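Local coordinates for KaiC domain-containing protein (Pyrococcus horikoshii, PDB 2ZTS) that binds ADP with magnesium in a P-loop pocket and, as a KaiC-like member of that NTPase class, probably binds ATP, at residues 61-66 with 128-133; 83-88 with 94-99; 118-123 with 161-166; 147-152 with 189-194. One frame throughout, in Å; residues are numbered along the deposited sequence.

Contact 1. Residues 61-66 with 128-133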
loop_
_atom_site.group_PDB
_atom_site.type_symbol
_atom_site.label_atom_id
_atom_site.label_comp_id
_atom_site.label_asym_id
_atom_site.label_seq_id
_atom_site.Cartn_x
_atom_site.Cartn_y
_atom_site.Cartn_z
ATOM N N PRO C 61 -13.434 42.683 -7.494
ATOM C CA PRO C 61 -12.657 42.164 -8.633
ATOM C C PRO C 61 -12.008 40.831 -8.288
ATOM O O PRO C 61 -11.618 40.662 -7.139
ATOM C CB PRO C 61 -11.584 43.245 -8.884
ATOM C CG PRO C 61 -12.069 44.511 -8.084
ATOM C CD PRO C 61 -12.884 43.938 -6.938
ATOM N N GLY C 62 -11.897 39.927 -9.256
ATOM C CA GLY C 62 -11.327 38.609 -9.056
ATOM C C GLY C 62 -10.405 38.096 -10.138
ATOM O O GLY C 62 -10.553 38.398 -11.325
ATOM N N VAL C 63 -9.412 37.325 -9.721
ATOM C CA VAL C 63 -8.499 36.689 -10.631
ATOM C C VAL C 63 -8.700 35.151 -10.610
ATOM O O VAL C 63 -8.521 34.524 -9.597
ATOM C CB VAL C 63 -7.056 37.043 -10.313
ATOM C CG1 VAL C 63 -6.132 36.343 -11.255
ATOM C CG2 VAL C 63 -6.834 38.568 -10.367
ATOM N N PHE C 64 -9.020 34.569 -11.746
ATOM C CA PHE C 64 -9.102 33.148 -11.875
ATOM C C PHE C 64 -7.885 32.683 -12.613
ATOM O O PHE C 64 -7.718 32.968 -13.809
ATOM C CB PHE C 64 -10.392 32.798 -12.583
ATOM C CG PHE C 64 -10.772 31.341 -12.505
ATOM C CD1 PHE C 64 -11.874 30.961 -11.792
ATOM C CD2 PHE C 64 -10.050 30.365 -13.218
ATOM C CE1 PHE C 64 -12.232 29.619 -11.692
ATOM C CE2 PHE C 64 -10.405 29.016 -13.143
ATOM C CZ PHE C 64 -11.527 28.646 -12.379
ATOM N N VAL C 65 -7.003 31.971 -11.909
ATOM C CA VAL C 65 -5.800 31.432 -12.530
ATOM C C VAL C 65 -6.136 29.996 -12.882
ATOM O O VAL C 65 -6.598 29.273 -12.011
ATOM C CB VAL C 65 -4.655 31.421 -11.571
ATOM C CG1 VAL C 65 -3.429 30.807 -12.167
ATOM C CG2 VAL C 65 -4.401 32.835 -10.979
ATOM N N THR C 66 -5.908 29.579 -14.135
ATOM C CA THR C 66 -6.073 28.210 -14.524
ATOM C C THR C 66 -4.945 27.611 -15.355
ATOM O O THR C 66 -4.482 28.198 -16.305
ATOM C CB THR C 66 -7.461 28.029 -15.217
ATOM O OG1 THR C 66 -7.564 26.716 -15.787
ATOM C CG2 THR C 66 -7.718 29.016 -16.321
ATOM N N TYR C 128 0.763 37.912 -8.962
ATOM C CA TYR C 128 0.862 39.044 -8.057
ATOM C C TYR C 128 0.584 40.378 -8.848
ATOM O O TYR C 128 -0.257 41.196 -8.476
ATOM C CB TYR C 128 2.247 39.024 -7.400
ATOM C CG TYR C 128 2.529 40.193 -6.502
ATOM C CD1 TYR C 128 3.146 41.329 -7.008
ATOM C CD2 TYR C 128 2.185 40.166 -5.151
ATOM C CE1 TYR C 128 3.376 42.404 -6.216
ATOM C CE2 TYR C 128 2.440 41.259 -4.320
ATOM C CZ TYR C 128 3.047 42.371 -4.871
ATOM O OH TYR C 128 3.325 43.477 -4.120
ATOM N N ARG C 129 1.234 40.524 -9.983
ATOM C CA ARG C 129 1.038 41.711 -10.831
ATOM C C ARG C 129 -0.399 41.885 -11.206
ATOM O O ARG C 129 -0.934 42.979 -11.159
ATOM C CB ARG C 129 1.903 41.610 -12.079
ATOM C CG ARG C 129 1.601 42.694 -13.091
ATOM C CD ARG C 129 2.424 42.581 -14.361
ATOM N NE ARG C 129 2.077 43.672 -15.253
ATOM C CZ ARG C 129 2.376 43.721 -16.547
ATOM N NH1 ARG C 129 2.006 44.774 -17.280
ATOM N NH2 ARG C 129 3.041 42.733 -17.102
ATOM N N VAL C 130 -1.070 40.810 -11.565
ATOM C CA VAL C 130 -2.442 40.924 -12.036
ATOM C C VAL C 130 -3.421 41.182 -10.858
ATOM O O VAL C 130 -4.407 41.957 -10.995
ATOM C CB VAL C 130 -2.877 39.645 -12.823
ATOM C CG1 VAL C 130 -4.369 39.663 -13.152
ATOM C CG2 VAL C 130 -2.086 39.515 -14.071
ATOM N N VAL C 131 -3.166 40.541 -9.711
ATOM C CA VAL C 131 -3.971 40.816 -8.523
ATOM C C VAL C 131 -3.903 42.316 -8.203
ATOM O O VAL C 131 -4.927 42.948 -7.964
ATOM C CB VAL C 131 -3.525 39.948 -7.317
ATOM C CG1 VAL C 131 -3.955 40.575 -5.949
ATOM C CG2 VAL C 131 -4.122 38.546 -7.451
ATOM N N LYS C 132 -2.694 42.858 -8.238
ATOM C CA LYS C 132 -2.453 44.273 -7.900
ATOM C C LYS C 132 -3.054 45.266 -8.928
ATOM O O LYS C 132 -3.721 46.236 -8.548
ATOM C CB LYS C 132 -0.953 44.486 -7.700
ATOM C CG LYS C 132 -0.353 43.820 -6.414
ATOM C CD LYS C 132 -1.174 44.213 -5.140
ATOM C CE LYS C 132 -0.363 44.157 -3.829
ATOM N NZ LYS C 132 -1.285 44.190 -2.651
ATOM N N ALA C 133 -2.896 44.963 -10.217
ATOM C CA ALA C 133 -3.481 45.760 -11.304
ATOM C C ALA C 133 -4.992 45.894 -11.288
ATOM O O ALA C 133 -5.497 46.966 -11.582
ATOM C CB ALA C 133 -3.024 45.211 -12.672
#

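Contact 2. Residues 83-88 with 94-99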
loop_
_atom_site.group_PDB
_atom_site.type_symbol
_atom_site.label_atom_id
_atom_site.label_comp_id
_atom_site.label_asym_id
_atom_site.label_seq_id
_atom_site.Cartn_x
_atom_site.Cartn_y
_atom_site.Cartn_z
ATOM N N TRP C 83 -23.102 32.625 -17.222
ATOM C CA TRP C 83 -22.097 33.551 -16.687
ATOM C C TRP C 83 -21.271 34.052 -17.833
ATOM O O TRP C 83 -20.617 33.261 -18.566
ATOM C CB TRP C 83 -21.200 32.943 -15.581
ATOM C CG TRP C 83 -21.952 32.306 -14.392
ATOM C CD1 TRP C 83 -23.157 32.686 -13.871
ATOM C CD2 TRP C 83 -21.498 31.219 -13.564
ATOM N NE1 TRP C 83 -23.470 31.922 -12.769
ATOM C CE2 TRP C 83 -22.470 31.014 -12.566
ATOM C CE3 TRP C 83 -20.352 30.414 -13.553
ATOM C CZ2 TRP C 83 -22.365 29.999 -11.639
ATOM C CZ3 TRP C 83 -20.239 29.443 -12.627
ATOM C CH2 TRP C 83 -21.239 29.224 -11.681
ATOM N N ASP C 84 -21.308 35.380 -17.973
ATOM C CA ASP C 84 -20.609 36.123 -19.009
ATOM C C ASP C 84 -19.260 36.666 -18.472
ATOM O O ASP C 84 -19.125 37.827 -18.024
ATOM C CB ASP C 84 -21.541 37.256 -19.498
ATOM C CG ASP C 84 -21.075 37.904 -20.807
ATOM O OD1 ASP C 84 -19.904 37.776 -21.192
ATOM O OD2 ASP C 84 -21.825 38.573 -21.523
ATOM N N PHE C 85 -18.243 35.808 -18.508
ATOM C CA PHE C 85 -16.942 36.181 -17.970
ATOM C C PHE C 85 -16.379 37.362 -18.775
ATOM O O PHE C 85 -15.840 38.337 -18.196
ATOM C CB PHE C 85 -15.956 34.991 -17.934
ATOM C CG PHE C 85 -15.991 34.219 -16.655
ATOM C CD1 PHE C 85 -17.024 33.336 -16.387
ATOM C CD2 PHE C 85 -15.030 34.421 -15.693
ATOM C CE1 PHE C 85 -17.069 32.640 -15.163
ATOM C CE2 PHE C 85 -15.073 33.724 -14.469
ATOM C CZ PHE C 85 -16.108 32.849 -14.213
ATOM N N GLU C 86 -16.485 37.296 -20.090
ATOM C CA GLU C 86 -15.825 38.328 -20.870
ATOM C C GLU C 86 -16.374 39.749 -20.580
ATOM O O GLU C 86 -15.594 40.719 -20.535
ATOM C CB GLU C 86 -15.737 37.976 -22.337
ATOM C CG GLU C 86 -17.019 38.024 -23.160
ATOM C CD GLU C 86 -16.730 37.905 -24.666
ATOM O OE1 GLU C 86 -17.675 38.084 -25.487
ATOM O OE2 GLU C 86 -15.548 37.637 -25.024
ATOM N N LYS C 87 -17.685 39.855 -20.310
ATOM C CA LYS C 87 -18.281 41.142 -19.960
ATOM C C LYS C 87 -17.509 41.778 -18.797
ATOM O O LYS C 87 -17.134 42.951 -18.856
ATOM C CB LYS C 87 -19.758 40.957 -19.622
ATOM C CG LYS C 87 -20.485 42.252 -19.220
ATOM C CD LYS C 87 -21.815 41.949 -18.536
ATOM C CE LYS C 87 -22.572 43.228 -18.176
ATOM N NZ LYS C 87 -21.792 44.063 -17.190
ATOM N N TYR C 88 -17.218 40.998 -17.747
ATOM C CA TYR C 88 -16.529 41.561 -16.569
ATOM C C TYR C 88 -15.042 41.744 -16.781
ATOM O O TYR C 88 -14.449 42.633 -16.188
ATOM C CB TYR C 88 -16.888 40.775 -15.280
ATOM C CG TYR C 88 -18.345 40.962 -14.925
ATOM C CD1 TYR C 88 -18.771 42.069 -14.205
ATOM C CD2 TYR C 88 -19.296 40.083 -15.386
ATOM C CE1 TYR C 88 -20.102 42.273 -13.949
ATOM C CE2 TYR C 88 -20.613 40.245 -15.108
ATOM C CZ TYR C 88 -21.022 41.354 -14.396
ATOM O OH TYR C 88 -22.375 41.500 -14.114
ATOM N N ILE C 94 -12.802 41.159 -13.730
ATOM C CA ILE C 94 -12.252 39.804 -13.700
ATOM C C ILE C 94 -11.085 39.705 -14.605
ATOM O O ILE C 94 -11.111 40.224 -15.693
ATOM C CB ILE C 94 -13.302 38.758 -14.151
ATOM C CG1 ILE C 94 -14.460 38.693 -13.191
ATOM C CG2 ILE C 94 -12.679 37.352 -14.289
ATOM C CD1 ILE C 94 -15.552 37.664 -13.645
ATOM N N ALA C 95 -10.049 39.024 -14.174
ATOM C CA ALA C 95 -9.011 38.578 -15.099
ATOM C C ALA C 95 -8.895 37.073 -15.046
ATOM O O ALA C 95 -9.033 36.451 -13.958
ATOM C CB ALA C 95 -7.708 39.209 -14.750
ATOM N N ILE C 96 -8.618 36.485 -16.220
ATOM C CA ILE C 96 -8.327 35.060 -16.347
ATOM C C ILE C 96 -6.893 34.953 -16.773
ATOM O O ILE C 96 -6.497 35.556 -17.787
ATOM C CB ILE C 96 -9.222 34.307 -17.371
ATOM C CG1 ILE C 96 -10.696 34.349 -16.969
ATOM C CG2 ILE C 96 -8.734 32.829 -17.471
ATOM C CD1 ILE C 96 -11.734 33.910 -18.104
ATOM N N VAL C 97 -6.121 34.203 -15.971
ATOM C CA VAL C 97 -4.721 33.924 -16.211
ATOM C C VAL C 97 -4.539 32.445 -16.517
ATOM O O VAL C 97 -4.644 31.581 -15.603
ATOM C CB VAL C 97 -3.902 34.239 -14.964
ATOM C CG1 VAL C 97 -2.471 33.884 -15.195
ATOM C CG2 VAL C 97 -4.065 35.732 -14.523
ATOM N N ASP C 98 -4.178 32.137 -17.756
ATOM C CA ASP C 98 -4.081 30.733 -18.164
ATOM C C ASP C 98 -2.663 30.163 -18.479
ATOM O O ASP C 98 -2.558 29.111 -19.093
ATOM C CB ASP C 98 -5.150 30.430 -19.233
ATOM C CG ASP C 98 -4.837 31.046 -20.597
ATOM O OD1 ASP C 98 -3.821 31.769 -20.741
ATOM O OD2 ASP C 98 -5.573 30.840 -21.577
ATOM N N GLY C 99 -1.560 30.874 -18.256
ATOM C CA GLY C 99 -1.013 31.789 -19.232
ATOM C C GLY C 99 -0.217 30.784 -20.099
ATOM O O GLY C 99 0.886 30.281 -19.678
#

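Contact 3. Residues 118-123 with 161-166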
loop_
_atom_site.group_PDB
_atom_site.type_symbol
_atom_site.label_atom_id
_atom_site.label_comp_id
_atom_site.label_asym_id
_atom_site.label_seq_id
_atom_site.Cartn_x
_atom_site.Cartn_y
_atom_site.Cartn_z
ATOM N N PHE C 118 7.976 24.923 -17.787
ATOM C CA PHE C 118 7.177 25.763 -16.888
ATOM C C PHE C 118 8.060 26.588 -15.974
ATOM O O PHE C 118 8.957 26.054 -15.347
ATOM C CB PHE C 118 6.195 24.921 -16.028
ATOM C CG PHE C 118 5.200 25.760 -15.239
ATOM C CD1 PHE C 118 5.309 25.887 -13.871
ATOM C CD2 PHE C 118 4.192 26.426 -15.872
ATOM C CE1 PHE C 118 4.411 26.662 -13.145
ATOM C CE2 PHE C 118 3.291 27.202 -15.145
ATOM C CZ PHE C 118 3.411 27.313 -13.777
ATOM N N ASN C 119 7.782 27.884 -15.838
ATOM C CA ASN C 119 8.618 28.732 -15.001
ATOM C C ASN C 119 7.848 29.271 -13.793
ATOM O O ASN C 119 7.105 30.257 -13.876
ATOM C CB ASN C 119 9.233 29.872 -15.827
ATOM C CG ASN C 119 10.313 30.651 -15.065
ATOM O OD1 ASN C 119 11.380 30.874 -15.613
ATOM N ND2 ASN C 119 10.024 31.109 -13.834
ATOM N N VAL C 120 8.121 28.646 -12.652
ATOM C CA VAL C 120 7.432 28.881 -11.400
ATOM C C VAL C 120 7.448 30.340 -10.959
ATOM O O VAL C 120 6.388 30.894 -10.640
ATOM C CB VAL C 120 8.046 27.993 -10.255
ATOM C CG1 VAL C 120 7.447 28.367 -8.882
ATOM C CG2 VAL C 120 7.794 26.529 -10.521
ATOM N N ASP C 121 8.644 30.928 -10.906
ATOM C CA ASP C 121 8.834 32.278 -10.380
ATOM C C ASP C 121 8.168 33.342 -11.265
ATOM O O ASP C 121 7.559 34.257 -10.764
ATOM C CB ASP C 121 10.331 32.599 -10.195
ATOM C CG ASP C 121 10.905 32.055 -8.872
ATOM O OD1 ASP C 121 10.174 31.441 -8.025
ATOM O OD2 ASP C 121 12.112 32.190 -8.600
ATOM N N ASN C 122 8.282 33.224 -12.580
ATOM C CA ASN C 122 7.492 34.081 -13.479
ATOM C C ASN C 122 5.979 33.985 -13.212
ATOM O O ASN C 122 5.252 34.988 -13.098
ATOM C CB ASN C 122 7.785 33.757 -14.975
ATOM C CG ASN C 122 9.185 34.226 -15.447
ATOM O OD1 ASN C 122 9.616 33.914 -16.575
ATOM N ND2 ASN C 122 9.886 34.934 -14.601
ATOM N N PHE C 123 5.516 32.745 -13.102
ATOM C CA PHE C 123 4.113 32.464 -12.799
ATOM C C PHE C 123 3.576 33.280 -11.641
ATOM O O PHE C 123 2.578 33.976 -11.771
ATOM C CB PHE C 123 3.938 30.977 -12.473
ATOM C CG PHE C 123 2.513 30.546 -12.276
ATOM C CD1 PHE C 123 2.154 29.856 -11.161
ATOM C CD2 PHE C 123 1.578 30.738 -13.256
ATOM C CE1 PHE C 123 0.868 29.399 -10.990
ATOM C CE2 PHE C 123 0.257 30.274 -13.091
ATOM C CZ PHE C 123 -0.077 29.606 -11.952
ATOM N N LEU C 161 4.739 24.945 -3.363
ATOM C CA LEU C 161 3.682 25.317 -2.411
ATOM C C LEU C 161 4.154 26.289 -1.315
ATOM O O LEU C 161 3.419 27.220 -0.952
ATOM C CB LEU C 161 3.020 24.091 -1.835
ATOM C CG LEU C 161 2.068 23.391 -2.848
ATOM C CD1 LEU C 161 1.684 21.975 -2.438
ATOM C CD2 LEU C 161 0.803 24.196 -3.036
ATOM N N LEU C 162 5.378 26.107 -0.827
ATOM C CA LEU C 162 5.923 27.046 0.133
ATOM C C LEU C 162 6.160 28.442 -0.531
ATOM O O LEU C 162 5.769 29.457 0.015
ATOM C CB LEU C 162 7.183 26.464 0.783
ATOM C CG LEU C 162 6.876 25.383 1.846
ATOM C CD1 LEU C 162 8.177 24.880 2.413
ATOM C CD2 LEU C 162 5.942 25.804 2.971
ATOM N N LYS C 163 6.676 28.493 -1.756
ATOM C CA LYS C 163 6.698 29.803 -2.438
ATOM C C LYS C 163 5.314 30.437 -2.652
ATOM O O LYS C 163 5.157 31.660 -2.489
ATOM C CB LYS C 163 7.396 29.749 -3.783
ATOM C CG LYS C 163 8.851 29.445 -3.800
ATOM C CD LYS C 163 9.318 29.572 -5.287
ATOM C CE LYS C 163 10.784 29.252 -5.524
ATOM N NZ LYS C 163 11.694 30.460 -5.278
ATOM N N LEU C 164 4.299 29.632 -2.992
ATOM C CA LEU C 164 2.987 30.185 -3.187
ATOM C C LEU C 164 2.471 30.785 -1.887
ATOM O O LEU C 164 1.803 31.826 -1.901
ATOM C CB LEU C 164 2.003 29.142 -3.660
ATOM C CG LEU C 164 0.543 29.440 -3.757
ATOM C CD1 LEU C 164 0.243 30.625 -4.656
ATOM C CD2 LEU C 164 -0.081 28.214 -4.373
ATOM N N ASN C 165 2.707 30.084 -0.781
ATOM C CA ASN C 165 2.196 30.482 0.547
ATOM C C ASN C 165 2.737 31.862 0.894
ATOM O O ASN C 165 1.990 32.688 1.380
ATOM C CB ASN C 165 2.628 29.468 1.611
ATOM C CG ASN C 165 2.147 29.801 3.011
ATOM O OD1 ASN C 165 0.958 29.944 3.248
ATOM N ND2 ASN C 165 3.100 29.900 3.969
ATOM N N THR C 166 4.007 32.101 0.600
ATOM C CA THR C 166 4.629 33.362 0.932
ATOM C C THR C 166 3.949 34.514 0.154
ATOM O O THR C 166 3.675 35.539 0.751
ATOM C CB THR C 166 6.180 33.382 0.691
ATOM O OG1 THR C 166 6.444 33.203 -0.704
ATOM C CG2 THR C 166 6.888 32.226 1.324
#

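Contact 4. Residues 147-152 with 189-194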
loop_
_atom_site.group_PDB
_atom_site.type_symbol
_atom_site.label_atom_id
_atom_site.label_comp_id
_atom_site.label_asym_id
_atom_site.label_seq_id
_atom_site.Cartn_x
_atom_site.Cartn_y
_atom_site.Cartn_z
ATOM N N ILE C 147 -0.364 22.514 -11.765
ATOM C CA ILE C 147 0.961 23.088 -11.621
ATOM C C ILE C 147 1.996 21.964 -11.488
ATOM O O ILE C 147 3.022 21.959 -12.132
ATOM C CB ILE C 147 1.082 24.027 -10.394
ATOM C CG1 ILE C 147 0.138 25.238 -10.491
ATOM C CG2 ILE C 147 2.529 24.438 -10.209
ATOM C CD1 ILE C 147 0.088 26.073 -9.182
ATOM N N ALA C 148 1.752 21.054 -10.580
ATOM C CA ALA C 148 2.696 20.024 -10.282
ATOM C C ALA C 148 3.017 19.183 -11.498
ATOM O O ALA C 148 4.194 18.842 -11.715
ATOM C CB ALA C 148 2.169 19.106 -9.112
ATOM N N LEU C 149 1.990 18.830 -12.269
ATOM C CA LEU C 149 2.207 17.977 -13.433
ATOM C C LEU C 149 3.049 18.664 -14.475
ATOM O O LEU C 149 3.592 17.981 -15.318
ATOM C CB LEU C 149 0.895 17.536 -14.070
ATOM C CG LEU C 149 0.097 16.606 -13.115
ATOM C CD1 LEU C 149 -1.305 16.456 -13.610
ATOM C CD2 LEU C 149 0.817 15.234 -12.976
ATOM N N ARG C 150 3.153 19.997 -14.432
ATOM C CA ARG C 150 3.993 20.738 -15.407
ATOM C C ARG C 150 5.423 20.962 -14.997
ATOM O O ARG C 150 6.232 21.472 -15.775
ATOM C CB ARG C 150 3.338 22.075 -15.818
ATOM C CG ARG C 150 2.204 21.892 -16.754
ATOM C CD ARG C 150 1.210 23.095 -16.917
ATOM N NE ARG C 150 0.261 22.784 -17.997
ATOM C CZ ARG C 150 -0.845 22.013 -17.881
ATOM N NH1 ARG C 150 -1.202 21.492 -16.705
ATOM N NH2 ARG C 150 -1.632 21.792 -18.952
ATOM N N LEU C 151 5.775 20.576 -13.786
ATOM C CA LEU C 151 7.129 20.797 -13.332
ATOM C C LEU C 151 8.056 19.694 -13.880
ATOM O O LEU C 151 7.617 18.574 -14.294
ATOM C CB LEU C 151 7.187 20.830 -11.794
ATOM C CG LEU C 151 6.177 21.683 -11.016
ATOM C CD1 LEU C 151 6.310 21.251 -9.611
ATOM C CD2 LEU C 151 6.422 23.172 -11.135
ATOM N N GLU C 152 9.338 20.026 -13.899
ATOM C CA GLU C 152 10.395 19.072 -14.242
ATOM C C GLU C 152 10.223 17.849 -13.370
ATOM O O GLU C 152 10.234 16.709 -13.828
ATOM C CB GLU C 152 11.793 19.706 -13.946
ATOM C CG GLU C 152 12.780 19.703 -15.095
ATOM C CD GLU C 152 14.255 19.523 -14.675
ATOM O OE1 GLU C 152 14.587 19.192 -13.490
ATOM O OE2 GLU C 152 15.093 19.699 -15.573
ATOM N N LEU C 189 -6.903 13.642 2.117
ATOM C CA LEU C 189 -7.601 14.919 1.908
ATOM C C LEU C 189 -7.181 15.590 0.587
ATOM O O LEU C 189 -7.963 16.286 -0.069
ATOM C CB LEU C 189 -7.220 15.840 3.031
ATOM C CG LEU C 189 -8.171 16.941 3.345
ATOM C CD1 LEU C 189 -9.577 16.361 3.640
ATOM C CD2 LEU C 189 -7.558 17.696 4.570
ATOM N N SER C 190 -5.926 15.397 0.221
ATOM C CA SER C 190 -5.354 16.041 -0.952
ATOM C C SER C 190 -4.510 15.081 -1.784
ATOM O O SER C 190 -4.227 13.999 -1.363
ATOM C CB SER C 190 -4.448 17.138 -0.474
ATOM O OG SER C 190 -3.424 16.589 0.329
ATOM N N ARG C 191 -4.056 15.544 -2.934
ATOM C CA ARG C 191 -3.266 14.756 -3.832
ATOM C C ARG C 191 -1.898 14.510 -3.252
ATOM O O ARG C 191 -1.417 13.382 -3.333
ATOM C CB ARG C 191 -3.094 15.506 -5.168
ATOM C CG ARG C 191 -2.349 14.683 -6.194
ATOM C CD ARG C 191 -2.560 15.150 -7.610
ATOM N NE ARG C 191 -1.531 14.640 -8.483
ATOM C CZ ARG C 191 -1.653 13.624 -9.326
ATOM N NH1 ARG C 191 -2.772 12.911 -9.430
ATOM N NH2 ARG C 191 -0.584 13.267 -10.021
ATOM N N TYR C 192 -1.248 15.558 -2.725
ATOM C CA TYR C 192 0.188 15.470 -2.323
ATOM C C TYR C 192 0.452 15.330 -0.821
ATOM O O TYR C 192 1.531 14.921 -0.416
ATOM C CB TYR C 192 1.024 16.645 -2.918
ATOM C CG TYR C 192 1.022 16.576 -4.402
ATOM C CD1 TYR C 192 1.642 15.518 -5.073
ATOM C CD2 TYR C 192 0.370 17.520 -5.140
ATOM C CE1 TYR C 192 1.588 15.432 -6.501
ATOM C CE2 TYR C 192 0.280 17.435 -6.515
ATOM C CZ TYR C 192 0.900 16.394 -7.194
ATOM O OH TYR C 192 0.791 16.392 -8.569
ATOM N N GLY C 193 -0.541 15.636 -0.003
ATOM C CA GLY C 193 -0.369 15.598 1.465
ATOM C C GLY C 193 0.243 16.858 2.015
ATOM O O GLY C 193 0.690 16.877 3.170
ATOM N N ILE C 194 0.271 17.909 1.201
ATOM C CA ILE C 194 0.998 19.154 1.528
ATOM C C ILE C 194 0.044 20.366 1.442
ATOM O O ILE C 194 0.177 21.324 2.169
ATOM C CB ILE C 194 2.178 19.324 0.545
ATOM C CG1 ILE C 194 3.141 18.113 0.618
ATOM C CG2 ILE C 194 2.904 20.562 0.822
ATOM C CD1 ILE C 194 4.174 18.038 -0.528
#

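Contact 1. Residues 61-66 with 128-133
Val63 pushes one methyl, CG2, against two successive valines of a helix and overlaps both: CG2 lies 3.9 Å from Val130 CG1 and 4.0 Å from Val131 CG2. A single branch of a strand residue thus meets two branches that differ in kind. In Val130 the touching methyl is the one set opposite the backbone N (chi1 172°), whereas Val131 offers the methyl beside its N. The side chains of Val63 and Val131 run at about a right angle to each other, while Val130 meets Val63 at a slant. No hydrogen bond joins the segments, and with all three valines buried the contact is purely apolar. Its footprint is small, 116 Å² summed over both sides, because Val63 alone represents the strand here. The principle is the usual one for an alpha/beta fold: a beta-branched residue on a strand settles against the inward side of a covering helix. Val63 also touches Ile134 further along the same helix, and Val65 carries the packing back to Phe123 and Ile127. Strand 62-66 lies between strands 94-97 and 138-142 of the central sheet, and helix 120-134 covers one side of it, with Val130 reaching Ala95 on the first of these neighbours.

Contact 2. Residues 83-88 with 94-99
Ile94 fills the angle between Phe85 and Tyr88, and here the contact is tight. Its CD1 lies 3.9 Å from Phe85 CD2 and 3.8 Å from Tyr88 CB. The Ile94 chain crosses that of Phe85 at about a right angle, and its CD1 approaches the ring obliquely. With CG1 of Ile94 beside the backbone N (chi1 -65°), CD1 reaches both Tyr88 CB and the Phe85 ring, and Ile94 CG2 adds a second touch on that ring, 4.0 Å from Phe85 CD2. Ile96 adds a lighter one, its CD1 4.1 Å from Phe85 CD2. Cutting Ile94 back to an alanine is likely to open a gap between the Phe85 ring and Tyr88 CB, leaving that side of the ring less supported. The polar part is held more loosely: a weak backbone bond from Ile94 N to Tyr88 O, 3.3 Å, links helix to strand. On the solvent side, Asp84, exposed at the N-cap, accepts from Lys87 N through OD1 at 3.2 Å, the amide lying well above the carboxylate plane, and exposed Lys87 forms a salt bridge with Glu91. Helix 85-90 is followed, after a short link, by strand 94-97, an outermost strand of the sheet within this chain, with helices 43-58 and 71-79 packed around the aromatic residues and strand 62-66 alongside.

Contact 3. Residues 118-123 with 161-166
Asp121 and Lys163 meet between two helices that flank the parallel part of a P-loop NTPase alpha/beta core, and they form a salt bridge at the surface. The side chains cross at about a right angle. Lys163 NZ lies 3.3 Å from Asp121 OD1 but 3.8 Å from Asp121 OD2, so the carboxylate is gripped unevenly, through a hydrogen bond that is weak. The lysine is straight as far as CE and bends only at its last torsion (chi4 -85°), which turns NZ aside and leaves the methylene carbons close to the acid as well, with Lys163 CE 3.4 Å from Asp121 OD1. The aspartate begins with CG beside its backbone N, and from there its carboxylate reaches toward the other helix. A leucine in place of Asp121 would probably leave the Lys163 ammonium without this counter-charge and its end freer to swing into solvent. Beside the salt bridge, Val120 CG1 rests 4.2 Å from Lys163 CD, a light apolar touch that joins the start of helix 120-134 to helix 157-171. On the latter helix Leu162 packs on Leu149 of the second subunit. One turn past the lysine, Thr166 OG1 donates to Lys163 O at 2.7 Å, tilted 26° from the carbonyl plane.

Contact 4. Residues 147-152 with 189-194
Ala148 presses its methyl against the phenol end of Tyr192, and this pair is the apolar part of the contact. Ala148 CB lies 3.6 Å from Tyr192 CZ and approaches the ring obliquely. Beside it Leu149 brings CD2 to 3.8 Å from Arg191 NH2, the leucine and arginine side chains crossing at about a right angle, so that a methyl lies against a guanidinium without bonding to it. No hydrogen bond passes between the two segments.

The polar interactions lie within 189-194 and around it. Arg191 leaves the backbone with CG opposite its N (chi1 -176°) and runs extended to NE. This puts CG over the centre of one face of the Tyr192 ring, 3.7 Å above its plane. The chain then reaches past the phenol, so NE can donate to Tyr192 OH at 2.9 Å. The bond is nearly straight (164°), with the oxygen close to the guanidinium plane. Glu154 ties both ends together: its OE2 forms a salt bridge with Arg191 NH2 and a hydrogen bond with Tyr192 OH. These bonds should fix the rotation of both groups. Nearby, Ser190 OG accepts from Gly193 N at 3.1 Å, an ST motif.

Subunit contacts form a third class. Leu149 packs on Phe197 of the third subunit. Arg191 NH1 donates to Gly193 O of that subunit, while Gly193 O here accepts from Arg191 NH1 of the second. The loop thus makes the same arginine-to-carbonyl bond with two neighbouring subunits, consistent with a repeated interface in this six-chain assembly of KaiC-like P-loop proteins.

How the contacts relate
Contacts 1 and 2 share the sheet: strands 62-66 and 94-97 are neighbours, probably hydrogen-bonded from Thr66 N to Val97 O at 2.8 Å, and the centres lie 10 Å apart. Contacts 1 and 3 share helix 120-134 and touch through Val65 CG1 and Phe123 CZ, 3.6 Å apart. Contact 3 in turn touches contact 4 through Val120 CG2 and Leu151 CD2, 3.7 Å apart. Contacts 2 and 4, with centres 25 Å apart, do not touch, and neither reaches the nucleotide: the side chain of Phe85 is about 11 Å from a bound ADP and that of Arg191 about 12 Å from a bound ADP, not necessarily the same one. Contact 3 stands away from these sites.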